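Metallophosphoesterase TT1561-like domain-containing protein (PDB 2YVT) is of unknown function but belongs to the calcineurin-like metallophosphoesterases, a superfamily whose members typically hydrolyse phosphate esters at a metal centre. Local coordinates at residues V122-F127 with I137-L142; I35-G40 with V177-T182; P96-A101 with V153-R158; E214-G219 with T231-P236. All blocks are in the same frame, centred on the assembly; numbering follows the deposited sequence.

Contact 1 of 4, residues V122-F127 with I137-L142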
loop_
_atom_site.group_PDB
_atom_site.type_symbol
_atom_site.label_atom_id
_atom_site.label_comp_id
_atom_site.label_asym_id
_atom_site.label_seq_id
_atom_site.Cartn_x
_atom_site.Cartn_y
_atom_site.Cartn_z
ATOM N N VAL A 122 6.424 5.038 -6.998
ATOM C CA VAL A 122 6.400 4.090 -5.890
ATOM C C VAL A 122 6.914 4.795 -4.639
ATOM O O VAL A 122 7.975 5.430 -4.666
ATOM C CB VAL A 122 7.254 2.827 -6.193
ATOM C CG1 VAL A 122 7.467 2.004 -4.933
ATOM C CG2 VAL A 122 6.590 1.989 -7.275
ATOM N N LEU A 123 6.144 4.698 -3.555
ATOM C CA LEU A 123 6.534 5.275 -2.273
ATOM C C LEU A 123 6.734 4.165 -1.270
ATOM O O LEU A 123 5.789 3.481 -0.879
ATOM C CB LEU A 123 5.472 6.254 -1.761
ATOM C CG LEU A 123 5.211 7.492 -2.607
ATOM C CD1 LEU A 123 4.114 8.305 -1.956
ATOM C CD2 LEU A 123 6.472 8.322 -2.778
ATOM N N HIS A 124 7.983 3.965 -0.886
ATOM C CA HIS A 124 8.301 2.990 0.136
ATOM C C HIS A 124 9.526 3.460 0.898
ATOM O O HIS A 124 10.620 3.558 0.331
ATOM C CB HIS A 124 8.534 1.595 -0.459
ATOM C CG HIS A 124 8.869 0.564 0.574
ATOM N ND1 HIS A 124 8.028 0.270 1.628
ATOM C CD2 HIS A 124 9.963 -0.216 0.737
ATOM C CE1 HIS A 124 8.582 -0.659 2.387
ATOM N NE2 HIS A 124 9.762 -0.964 1.874
ATOM N N GLU A 125 9.327 3.762 2.182
ATOM C CA GLU A 125 10.362 4.398 3.011
ATOM C C GLU A 125 10.782 5.738 2.400
ATOM O O GLU A 125 11.956 6.121 2.421
ATOM C CB GLU A 125 11.573 3.482 3.195
ATOM C CG GLU A 125 11.213 2.066 3.591
ATOM C CD GLU A 125 12.422 1.205 3.762
ATOM O OE1 GLU A 125 13.269 1.561 4.595
ATOM O OE2 GLU A 125 12.535 0.184 3.056
ATOM N N GLY A 126 9.802 6.450 1.857
ATOM C CA GLY A 126 10.067 7.673 1.127
ATOM C C GLY A 126 8.827 8.516 0.964
ATOM O O GLY A 126 7.746 8.194 1.492
ATOM N N PHE A 127 8.987 9.598 0.211
ATOM C CA PHE A 127 7.994 10.648 0.202
ATOM C C PHE A 127 8.002 11.360 -1.130
ATOM O O PHE A 127 8.981 11.299 -1.874
ATOM C CB PHE A 127 8.310 11.652 1.308
ATOM C CG PHE A 127 9.591 12.404 1.080
ATOM C CD1 PHE A 127 9.574 13.671 0.501
ATOM C CD2 PHE A 127 10.815 11.836 1.423
ATOM C CE1 PHE A 127 10.764 14.368 0.283
ATOM C CE2 PHE A 127 12.017 12.527 1.200
ATOM C CZ PHE A 127 11.984 13.795 0.629
ATOM N N ILE A 137 3.663 10.300 2.113
ATOM C CA ILE A 137 4.665 9.382 2.656
ATOM C C ILE A 137 4.151 7.964 2.481
ATOM O O ILE A 137 2.985 7.689 2.762
ATOM C CB ILE A 137 4.907 9.658 4.150
ATOM C CG1 ILE A 137 5.436 11.083 4.340
ATOM C CG2 ILE A 137 5.886 8.649 4.752
ATOM C CD1 ILE A 137 5.404 11.517 5.769
ATOM N N GLY A 138 5.015 7.067 2.016
ATOM C CA GLY A 138 4.651 5.658 1.888
ATOM C C GLY A 138 5.599 4.749 2.640
ATOM O O GLY A 138 6.809 4.960 2.639
ATOM N N PHE A 139 5.049 3.731 3.293
ATOM C CA PHE A 139 5.878 2.714 3.930
ATOM C C PHE A 139 5.106 1.401 3.845
ATOM O O PHE A 139 4.113 1.191 4.555
ATOM C CB PHE A 139 6.204 3.099 5.386
ATOM C CG PHE A 139 7.450 2.429 5.938
ATOM C CD1 PHE A 139 8.448 3.199 6.546
ATOM C CD2 PHE A 139 7.634 1.051 5.850
ATOM C CE1 PHE A 139 9.608 2.607 7.061
ATOM C CE2 PHE A 139 8.790 0.439 6.359
ATOM C CZ PHE A 139 9.778 1.223 6.974
ATOM N N GLY A 140 5.543 0.545 2.927
ATOM C CA GLY A 140 4.860 -0.713 2.653
ATOM C C GLY A 140 5.294 -1.885 3.513
ATOM O O GLY A 140 6.044 -1.735 4.487
ATOM N N GLY A 141 4.800 -3.061 3.154
ATOM C CA GLY A 141 5.118 -4.274 3.889
ATOM C C GLY A 141 4.307 -4.440 5.157
ATOM O O GLY A 141 3.608 -3.521 5.591
ATOM N N LEU A 142 4.410 -5.623 5.751
ATOM C CA LEU A 142 3.749 -5.909 7.022
ATOM C C LEU A 142 4.590 -5.329 8.145
ATOM O O LEU A 142 5.744 -5.713 8.323
ATOM C CB LEU A 142 3.582 -7.416 7.207
ATOM C CG LEU A 142 2.690 -7.817 8.384
ATOM C CD1 LEU A 142 1.224 -7.445 8.130
ATOM C CD2 LEU A 142 2.837 -9.305 8.645
#

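Contact 2 of 4, residues I35-G40 with V177-T182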
loop_
_atom_site.group_PDB
_atom_site.type_symbol
_atom_site.label_atom_id
_atom_site.label_comp_id
_atom_site.label_asym_id
_atom_site.label_seq_id
_atom_site.Cartn_x
_atom_site.Cartn_y
_atom_site.Cartn_z
ATOM N N ILE A 35 -5.517 11.874 -8.078
ATOM C CA ILE A 35 -4.516 10.826 -7.859
ATOM C C ILE A 35 -5.158 9.464 -7.649
ATOM O O ILE A 35 -6.272 9.366 -7.138
ATOM C CB ILE A 35 -3.525 11.131 -6.706
ATOM C CG1 ILE A 35 -4.240 11.324 -5.371
ATOM C CG2 ILE A 35 -2.627 12.325 -7.044
ATOM C CD1 ILE A 35 -3.269 11.330 -4.171
ATOM N N LEU A 36 -4.446 8.437 -8.104
ATOM C CA LEU A 36 -4.788 7.050 -7.852
ATOM C C LEU A 36 -3.770 6.497 -6.868
ATOM O O LEU A 36 -2.559 6.660 -7.058
ATOM C CB LEU A 36 -4.744 6.248 -9.161
ATOM C CG LEU A 36 -4.863 4.725 -9.071
ATOM C CD1 LEU A 36 -6.228 4.289 -8.523
ATOM C CD2 LEU A 36 -4.620 4.123 -10.442
ATOM N N VAL A 37 -4.258 5.867 -5.805
ATOM C CA VAL A 37 -3.384 5.209 -4.839
ATOM C C VAL A 37 -3.627 3.712 -4.909
ATOM O O VAL A 37 -4.760 3.256 -4.751
ATOM C CB VAL A 37 -3.629 5.726 -3.395
ATOM C CG1 VAL A 37 -2.882 4.870 -2.373
ATOM C CG2 VAL A 37 -3.192 7.178 -3.275
ATOM N N VAL A 38 -2.566 2.952 -5.167
ATOM C CA VAL A 38 -2.659 1.487 -5.163
ATOM C C VAL A 38 -1.810 0.978 -4.012
ATOM O O VAL A 38 -0.582 1.103 -4.039
ATOM C CB VAL A 38 -2.168 0.843 -6.484
ATOM C CG1 VAL A 38 -2.385 -0.657 -6.442
ATOM C CG2 VAL A 38 -2.906 1.444 -7.694
ATOM N N VAL A 39 -2.472 0.439 -2.987
ATOM C CA VAL A 39 -1.770 -0.200 -1.880
ATOM C C VAL A 39 -1.685 -1.689 -2.195
ATOM O O VAL A 39 -2.628 -2.265 -2.755
ATOM C CB VAL A 39 -2.505 0.007 -0.527
ATOM C CG1 VAL A 39 -1.671 -0.556 0.636
ATOM C CG2 VAL A 39 -2.816 1.485 -0.297
ATOM N N GLY A 40 -0.557 -2.311 -1.860
ATOM C CA GLY A 40 -0.412 -3.744 -2.056
ATOM C C GLY A 40 -1.422 -4.536 -1.225
ATOM O O GLY A 40 -2.185 -3.962 -0.449
ATOM N N VAL A 177 -0.104 13.167 4.091
ATOM C CA VAL A 177 -0.878 11.974 3.758
ATOM C C VAL A 177 0.071 10.787 3.845
ATOM O O VAL A 177 1.109 10.774 3.180
ATOM C CB VAL A 177 -1.497 12.052 2.345
ATOM C CG1 VAL A 177 -2.200 10.737 1.972
ATOM C CG2 VAL A 177 -2.476 13.232 2.246
ATOM N N THR A 178 -0.272 9.808 4.680
ATOM C CA THR A 178 0.567 8.609 4.829
ATOM C C THR A 178 -0.154 7.415 4.228
ATOM O O THR A 178 -1.377 7.301 4.327
ATOM C CB THR A 178 0.922 8.314 6.302
ATOM O OG1 THR A 178 -0.281 8.181 7.064
ATOM C CG2 THR A 178 1.775 9.448 6.900
ATOM N N ILE A 179 0.604 6.550 3.570
ATOM C CA ILE A 179 0.052 5.365 2.934
ATOM C C ILE A 179 0.842 4.170 3.426
ATOM O O ILE A 179 2.060 4.118 3.244
ATOM C CB ILE A 179 0.131 5.443 1.390
ATOM C CG1 ILE A 179 -0.463 6.764 0.879
ATOM C CG2 ILE A 179 -0.589 4.243 0.754
ATOM C CD1 ILE A 179 -0.227 7.029 -0.593
ATOM N N PHE A 180 0.147 3.227 4.063
ATOM C CA PHE A 180 0.775 2.034 4.629
ATOM C C PHE A 180 0.048 0.807 4.131
ATOM O O PHE A 180 -1.171 0.829 3.985
ATOM C CB PHE A 180 0.685 2.025 6.166
ATOM C CG PHE A 180 1.262 3.243 6.826
ATOM C CD1 PHE A 180 2.615 3.547 6.711
ATOM C CD2 PHE A 180 0.443 4.081 7.574
ATOM C CE1 PHE A 180 3.143 4.689 7.329
ATOM C CE2 PHE A 180 0.956 5.213 8.198
ATOM C CZ PHE A 180 2.309 5.516 8.078
ATOM N N TYR A 181 0.783 -0.276 3.886
ATOM C CA TYR A 181 0.122 -1.556 3.683
ATOM C C TYR A 181 -0.610 -1.969 4.968
ATOM O O TYR A 181 -1.757 -2.407 4.937
ATOM C CB TYR A 181 1.130 -2.628 3.255
ATOM C CG TYR A 181 0.546 -4.015 3.242
ATOM C CD1 TYR A 181 -0.380 -4.392 2.268
ATOM C CD2 TYR A 181 0.914 -4.956 4.209
ATOM C CE1 TYR A 181 -0.922 -5.681 2.250
ATOM C CE2 TYR A 181 0.390 -6.248 4.198
ATOM C CZ TYR A 181 -0.531 -6.602 3.221
ATOM O OH TYR A 181 -1.059 -7.865 3.214
ATOM N N THR A 182 0.071 -1.816 6.101
ATOM C CA THR A 182 -0.459 -2.264 7.383
ATOM C C THR A 182 -1.351 -1.198 8.020
ATOM O O THR A 182 -0.928 -0.049 8.169
ATOM C CB THR A 182 0.684 -2.621 8.337
ATOM O OG1 THR A 182 1.518 -3.593 7.718
ATOM C CG2 THR A 182 0.150 -3.190 9.644
#

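Contact 3 of 4, residues P96-A101 with V153-R158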
loop_
_atom_site.group_PDB
_atom_site.type_symbol
_atom_site.label_atom_id
_atom_site.label_comp_id
_atom_site.label_asym_id
_atom_site.label_seq_id
_atom_site.Cartn_x
_atom_site.Cartn_y
_atom_site.Cartn_z
ATOM N N PRO A 96 4.088 -0.970 -1.755
ATOM C CA PRO A 96 4.097 -2.430 -1.835
ATOM C C PRO A 96 3.526 -3.116 -0.602
ATOM O O PRO A 96 3.599 -2.577 0.519
ATOM C CB PRO A 96 5.594 -2.758 -1.986
ATOM C CG PRO A 96 6.285 -1.643 -1.272
ATOM C CD PRO A 96 5.450 -0.423 -1.579
ATOM N N GLY A 97 2.961 -4.304 -0.814
ATOM C CA GLY A 97 2.470 -5.119 0.283
ATOM C C GLY A 97 3.463 -6.170 0.760
ATOM O O GLY A 97 4.612 -6.247 0.285
ATOM N N LYS A 98 3.024 -6.971 1.728
ATOM C CA LYS A 98 3.829 -8.064 2.268
ATOM C C LYS A 98 4.344 -9.014 1.182
ATOM O O LYS A 98 5.439 -9.553 1.298
ATOM C CB LYS A 98 2.992 -8.817 3.298
ATOM C CG LYS A 98 3.600 -10.051 3.902
ATOM C CD LYS A 98 2.607 -10.715 4.873
ATOM C CE LYS A 98 1.190 -10.884 4.275
ATOM N NZ LYS A 98 0.186 -9.797 4.574
ATOM N N ASN A 99 3.563 -9.218 0.125
ATOM C CA ASN A 99 3.940 -10.207 -0.890
ATOM C C ASN A 99 4.664 -9.619 -2.096
ATOM O O ASN A 99 4.925 -10.316 -3.084
ATOM C CB ASN A 99 2.715 -10.998 -1.332
ATOM C CG ASN A 99 2.118 -11.790 -0.200
ATOM O OD1 ASN A 99 1.007 -11.507 0.250
ATOM N ND2 ASN A 99 2.873 -12.754 0.305
ATOM N N ASP A 100 5.003 -8.338 -2.006
ATOM C CA ASP A 100 5.635 -7.648 -3.124
ATOM C C ASP A 100 7.141 -7.640 -2.922
ATOM O O ASP A 100 7.774 -6.610 -2.671
ATOM C CB ASP A 100 5.007 -6.270 -3.290
ATOM C CG ASP A 100 3.544 -6.373 -3.666
ATOM O OD1 ASP A 100 3.213 -7.328 -4.398
ATOM O OD2 ASP A 100 2.729 -5.539 -3.219
ATOM N N ALA A 101 7.677 -8.848 -3.022
ATOM C CA ALA A 101 9.042 -9.160 -2.662
ATOM C C ALA A 101 9.613 -10.137 -3.694
ATOM O O ALA A 101 8.855 -10.850 -4.351
ATOM C CB ALA A 101 9.061 -9.795 -1.276
ATOM N N VAL A 153 9.332 -12.042 1.629
ATOM C CA VAL A 153 8.165 -11.220 1.949
ATOM C C VAL A 153 8.713 -9.869 2.390
ATOM O O VAL A 153 9.920 -9.741 2.618
ATOM C CB VAL A 153 7.298 -11.818 3.108
ATOM C CG1 VAL A 153 6.460 -13.004 2.626
ATOM C CG2 VAL A 153 8.150 -12.182 4.331
ATOM N N LEU A 154 7.841 -8.870 2.521
ATOM C CA LEU A 154 8.228 -7.593 3.119
ATOM C C LEU A 154 7.630 -7.487 4.515
ATOM O O LEU A 154 6.416 -7.343 4.671
ATOM C CB LEU A 154 7.746 -6.402 2.280
ATOM C CG LEU A 154 8.150 -6.288 0.818
ATOM C CD1 LEU A 154 7.785 -4.882 0.330
ATOM C CD2 LEU A 154 9.637 -6.571 0.667
ATOM N N LYS A 155 8.492 -7.575 5.521
ATOM C CA LYS A 155 8.100 -7.399 6.923
ATOM C C LYS A 155 9.111 -6.478 7.598
ATOM O O LYS A 155 10.317 -6.601 7.376
ATOM C CB LYS A 155 8.069 -8.743 7.667
ATOM C CG LYS A 155 7.060 -9.754 7.142
ATOM C CD LYS A 155 6.912 -10.894 8.155
ATOM C CE LYS A 155 5.850 -11.892 7.754
ATOM N NZ LYS A 155 5.745 -12.996 8.754
ATOM N N TYR A 156 8.622 -5.543 8.407
ATOM C CA TYR A 156 9.495 -4.589 9.086
ATOM C C TYR A 156 9.172 -4.532 10.568
ATOM O O TYR A 156 8.009 -4.658 10.952
ATOM C CB TYR A 156 9.346 -3.203 8.470
ATOM C CG TYR A 156 9.813 -3.163 7.042
ATOM C CD1 TYR A 156 11.170 -3.040 6.748
ATOM C CD2 TYR A 156 8.907 -3.280 5.982
ATOM C CE1 TYR A 156 11.624 -3.021 5.435
ATOM C CE2 TYR A 156 9.355 -3.259 4.642
ATOM C CZ TYR A 156 10.720 -3.128 4.390
ATOM O OH TYR A 156 11.189 -3.114 3.101
ATOM N N PRO A 157 10.205 -4.355 11.407
ATOM C CA PRO A 157 10.024 -4.256 12.857
ATOM C C PRO A 157 9.864 -2.814 13.311
ATOM O O PRO A 157 10.369 -1.900 12.651
ATOM C CB PRO A 157 11.344 -4.811 13.389
ATOM C CG PRO A 157 12.356 -4.375 12.368
ATOM C CD PRO A 157 11.633 -4.325 11.033
ATOM N N ARG A 158 9.190 -2.627 14.448
ATOM C CA ARG A 158 8.900 -1.299 14.989
ATOM C C ARG A 158 10.126 -0.388 15.026
ATOM O O ARG A 158 10.069 0.753 14.568
ATOM C CB ARG A 158 8.295 -1.418 16.403
ATOM C CG ARG A 158 8.071 -0.096 17.103
ATOM C CD ARG A 158 7.582 -0.313 18.542
ATOM N NE ARG A 158 6.257 -0.940 18.592
ATOM C CZ ARG A 158 5.119 -0.272 18.761
ATOM N NH1 ARG A 158 5.141 1.053 18.880
ATOM N NH2 ARG A 158 3.960 -0.927 18.795
#

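Contact 4 of 4, residues E214-G219 with T231-P236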
loop_
_atom_site.group_PDB
_atom_site.type_symbol
_atom_site.label_atom_id
_atom_site.label_comp_id
_atom_site.label_asym_id
_atom_site.label_seq_id
_atom_site.Cartn_x
_atom_site.Cartn_y
_atom_site.Cartn_z
ATOM N N GLU A 214 -2.625 14.035 8.473
ATOM C CA GLU A 214 -4.030 14.402 8.267
ATOM C C GLU A 214 -4.863 13.184 7.877
ATOM O O GLU A 214 -5.974 12.992 8.369
ATOM C CB GLU A 214 -4.143 15.452 7.175
ATOM C CG GLU A 214 -5.516 16.092 7.088
ATOM C CD GLU A 214 -5.582 17.162 6.028
ATOM O OE1 GLU A 214 -4.599 17.910 5.878
ATOM O OE2 GLU A 214 -6.611 17.251 5.337
ATOM N N VAL A 215 -4.307 12.375 6.981
ATOM C CA VAL A 215 -5.000 11.213 6.429
ATOM C C VAL A 215 -4.011 10.056 6.348
ATOM O O VAL A 215 -2.822 10.249 6.057
ATOM C CB VAL A 215 -5.562 11.508 5.010
ATOM C CG1 VAL A 215 -6.234 10.273 4.397
ATOM C CG2 VAL A 215 -6.536 12.687 5.041
ATOM N N ALA A 216 -4.500 8.859 6.642
ATOM C CA ALA A 216 -3.734 7.646 6.401
ATOM C C ALA A 216 -4.567 6.697 5.547
ATOM O O ALA A 216 -5.719 6.418 5.871
ATOM C CB ALA A 216 -3.326 6.985 7.719
ATOM N N ILE A 217 -3.983 6.231 4.448
ATOM C CA ILE A 217 -4.634 5.253 3.573
ATOM C C ILE A 217 -3.932 3.919 3.811
ATOM O O ILE A 217 -2.713 3.848 3.767
ATOM C CB ILE A 217 -4.542 5.673 2.089
ATOM C CG1 ILE A 217 -5.249 7.021 1.872
ATOM C CG2 ILE A 217 -5.123 4.577 1.189
ATOM C CD1 ILE A 217 -4.956 7.687 0.533
ATOM N N VAL A 218 -4.701 2.875 4.105
ATOM C CA VAL A 218 -4.119 1.622 4.600
ATOM C C VAL A 218 -4.696 0.393 3.896
ATOM O O VAL A 218 -5.759 0.474 3.277
ATOM C CB VAL A 218 -4.251 1.498 6.152
ATOM C CG1 VAL A 218 -3.456 2.632 6.869
ATOM C CG2 VAL A 218 -5.718 1.511 6.573
ATOM N N GLY A 219 -4.000 -0.740 4.005
ATOM C CA GLY A 219 -4.362 -1.949 3.258
ATOM C C GLY A 219 -4.522 -3.210 4.097
ATOM O O GLY A 219 -5.239 -3.219 5.101
ATOM N N THR A 231 -6.010 11.542 13.174
ATOM C CA THR A 231 -5.856 11.167 11.772
ATOM C C THR A 231 -7.081 10.434 11.236
ATOM O O THR A 231 -7.566 9.499 11.871
ATOM C CB THR A 231 -4.638 10.240 11.628
ATOM O OG1 THR A 231 -3.471 10.915 12.106
ATOM C CG2 THR A 231 -4.418 9.782 10.174
ATOM N N ILE A 232 -7.562 10.846 10.062
ATOM C CA ILE A 232 -8.596 10.084 9.356
ATOM C C ILE A 232 -7.915 8.914 8.664
ATOM O O ILE A 232 -7.067 9.113 7.783
ATOM C CB ILE A 232 -9.335 10.916 8.284
ATOM C CG1 ILE A 232 -10.015 12.139 8.909
ATOM C CG2 ILE A 232 -10.347 10.039 7.514
ATOM C CD1 ILE A 232 -10.517 13.115 7.895
ATOM N N VAL A 233 -8.273 7.703 9.080
ATOM C CA VAL A 233 -7.701 6.492 8.509
ATOM C C VAL A 233 -8.733 5.847 7.589
ATOM O O VAL A 233 -9.888 5.637 7.985
ATOM C CB VAL A 233 -7.241 5.505 9.602
ATOM C CG1 VAL A 233 -6.604 4.262 8.980
ATOM C CG2 VAL A 233 -6.255 6.197 10.558
ATOM N N VAL A 234 -8.313 5.557 6.360
ATOM C CA VAL A 234 -9.202 4.991 5.352
ATOM C C VAL A 234 -8.629 3.676 4.845
ATOM O O VAL A 234 -7.521 3.644 4.303
ATOM C CB VAL A 234 -9.381 5.959 4.148
ATOM C CG1 VAL A 234 -10.331 5.364 3.112
ATOM C CG2 VAL A 234 -9.901 7.315 4.621
ATOM N N ASN A 235 -9.390 2.602 5.031
ATOM C CA ASN A 235 -9.065 1.319 4.417
ATOM C C ASN A 235 -10.117 1.055 3.339
ATOM O O ASN A 235 -11.294 0.860 3.654
ATOM C CB ASN A 235 -9.027 0.191 5.445
ATOM C CG ASN A 235 -8.307 -1.029 4.921
ATOM O OD1 ASN A 235 -8.372 -1.325 3.722
ATOM N ND2 ASN A 235 -7.612 -1.744 5.807
ATOM N N PRO A 236 -9.707 1.086 2.065
ATOM C CA PRO A 236 -10.690 0.991 0.969
ATOM C C PRO A 236 -11.506 -0.300 0.921
ATOM O O PRO A 236 -12.542 -0.326 0.271
ATOM C CB PRO A 236 -9.826 1.091 -0.296
ATOM C CG PRO A 236 -8.526 1.674 0.151
ATOM C CD PRO A 236 -8.326 1.252 1.569
#

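Contact 1 of 4, residues V122-F127 with I137-L142
H124 and E125 meet G138, F139 and G140 where a beta hairpin (strands 126-130 and 134-144) begins with a G1 beta bulge. Two residues, E125 and G126, face G138, and the positive phi of E125 (59°) marks the first bulge position. G138 O takes E125 N at 2.8 Å and G126 N at 3.4 Å, both weak bonds, whereas G138 N donates to G126 O in a nearly linear bond of 3.0 Å. A side chain at G138 would run into L123 O.

From the bulge itself, the E125 side chain reaches into the corner between two rings turned 78° apart, its CG over one face of each. That carbon is 3.9 Å from the F139 ring centroid and displaced toward the rim, a CH-pi contact; it also stands over the centre of the H124 ring. The carboxylate goes further, to Y160 OH through OE1. H124 and F139 meet obliquely, with H124 CE1 4.0 Å from F139 CD2. With CG anti to the backbone N (chi1 180°), the H124 ring swings back to the opposite strand. There G140 N donates to H124 ND1 at 2.8 Å, almost exactly in the imidazole plane, while H124 NE2 bonds Y156 OH.

Contact 2 of 4, residues I35-G40 with V177-T182
I179, V39 and Y181 bury the most surface here, and they show how the two sheets of the calcineurin-like beta sandwich face one another. Strands 35-39 and 177-180 belong to different sheets; their axes come within 8.3 Å and run in roughly the same direction, 33° apart. That spacing is too wide for backbone pairing, and the segments are joined by packing instead.

I179 reaches across the interface with both of its branches. CG2 meets V39 CG2 at 3.7 Å, the two side chains crossing obliquely, while CD1 extends to V37 CG1 at 3.9 Å in a tip-to-tip approach and also touches the other V37 methyl. An alanine at this position removes CG1, CG2 and CD1, and would probably leave a gap between the sheets facing both V37 and V39.

V39 uses its two methyls separately. With CG1 anti to the backbone N (chi1 -174°), that methyl rests against F180 O and Y181 CA, each 3.7 Å away, and CG2 is left to I179. Y181 approaches by its ring edge: G40 O lies near the ring plane, 3.3 Å from CD1. At the far end of the ring the hydroxyl is hydrogen-bonded to K98 NZ, with a weak bond to N41 OD1.

Around this core, V37 and V39 also touch strand 7-12 at V8 and K12. I179 is flanked by V95 of strand 91-95 and V136 of strand 134-144, while F180 turns to the other side of its sheet, against F139.

Contact 3 of 4, residues P96-A101 with V153-R158
The loop P96-A101, whose G97-K98-N99-D100 run probably corresponds to the GNH(D/E) motif of metallophosphoesterases, packs on V153 and L154 just before strand 155-157. G97 to D100 form a type I beta turn, followed by an inverse gamma turn centred on D100. One backbone bond ties the segments together: L154 N donates to K98 O at 2.8 Å, with an N-H...O angle of 163°.

L154 has the largest area buried here. Its CG points away from its own carbonyl carbon (chi1 -57°), which carries the two methyls into the curve of the loop. CD1 is 3.8 Å from P96 CB, the two side chains crossing at about a right angle, and lies 3.5 Å from both G97 O and D100 O. CD2 takes the A101 side, 3.8 Å from A101 CB. An alanine in its place would probably open a gap under the turn and leave P96 and A101 without their apolar partner.

V153 runs beside the base of the K98 side chain, its CB 4.2 Å from K98 CG. Inside the turn D100 fastens the loop: G97 N donates to D100 OD2 at 2.7 Å on its anti side, 26° out of the carboxylate plane.

Contact 4 of 4, residues E214-G219 with T231-P236
Parallel strands 215-218 and 231-235 lie side by side in one sheet of the beta sandwich, their axes 4.6 Å apart at closest and their N-to-C directions 19° apart. Four backbone bonds alternate between them. I232 N donates to E214 O at 3.2 Å, A216 N to I232 O at 2.8 Å, V234 N to A216 O at 2.8 Å and V218 N to V234 O at 2.9 Å. The third is the straightest at its acceptor, with a C=O...N angle of 173°.

Side chains alternate between faces. V215, I217, I232 and V234 share one, where V215, V234 and I217 also touch strands 243-248 and 7-12 of the other sheet. A216 and V233 occupy the other, and V218 CG2 meets V233 CG1 at 3.8 Å, the side chains about perpendicular.

At the C-terminal end the N235 amide takes over. Its CG is anti to the backbone N (chi1 -163°), bringing ND2 to G219 O at 2.9 Å; ND2 also bonds V189 O. N235 OD1 sits 3.2 Å from V218 O, two acceptors without a bond between them, but accepts from K12 NZ. The lysine's positive charge would be expected to offset that crowding of oxygens, and ND2's two acceptors fix which way the amide faces.

From the N terminus, contact 2 opens first at 35-40, contact 3 next at 96-101, and contact 1 at 122-127. They close in reverse order: contact 1 at 137-142, contact 3 at 153-158, contact 2 at 177-182. The three therefore nest without crossing, the hairpin innermost. Contact 4 follows in series, from 214 to 236. Contact 2 joins the two sheets, while contacts 1 and 4 lie on either side of strand 175-180: I137 O pairs with I179 N at 2.8 Å, and T178 O with I217 N at 2.8 Å. Contact 3 brings the loop after strand 91-95 to the short strand 155-157, and its centre is about 19 Å from that of contact 4.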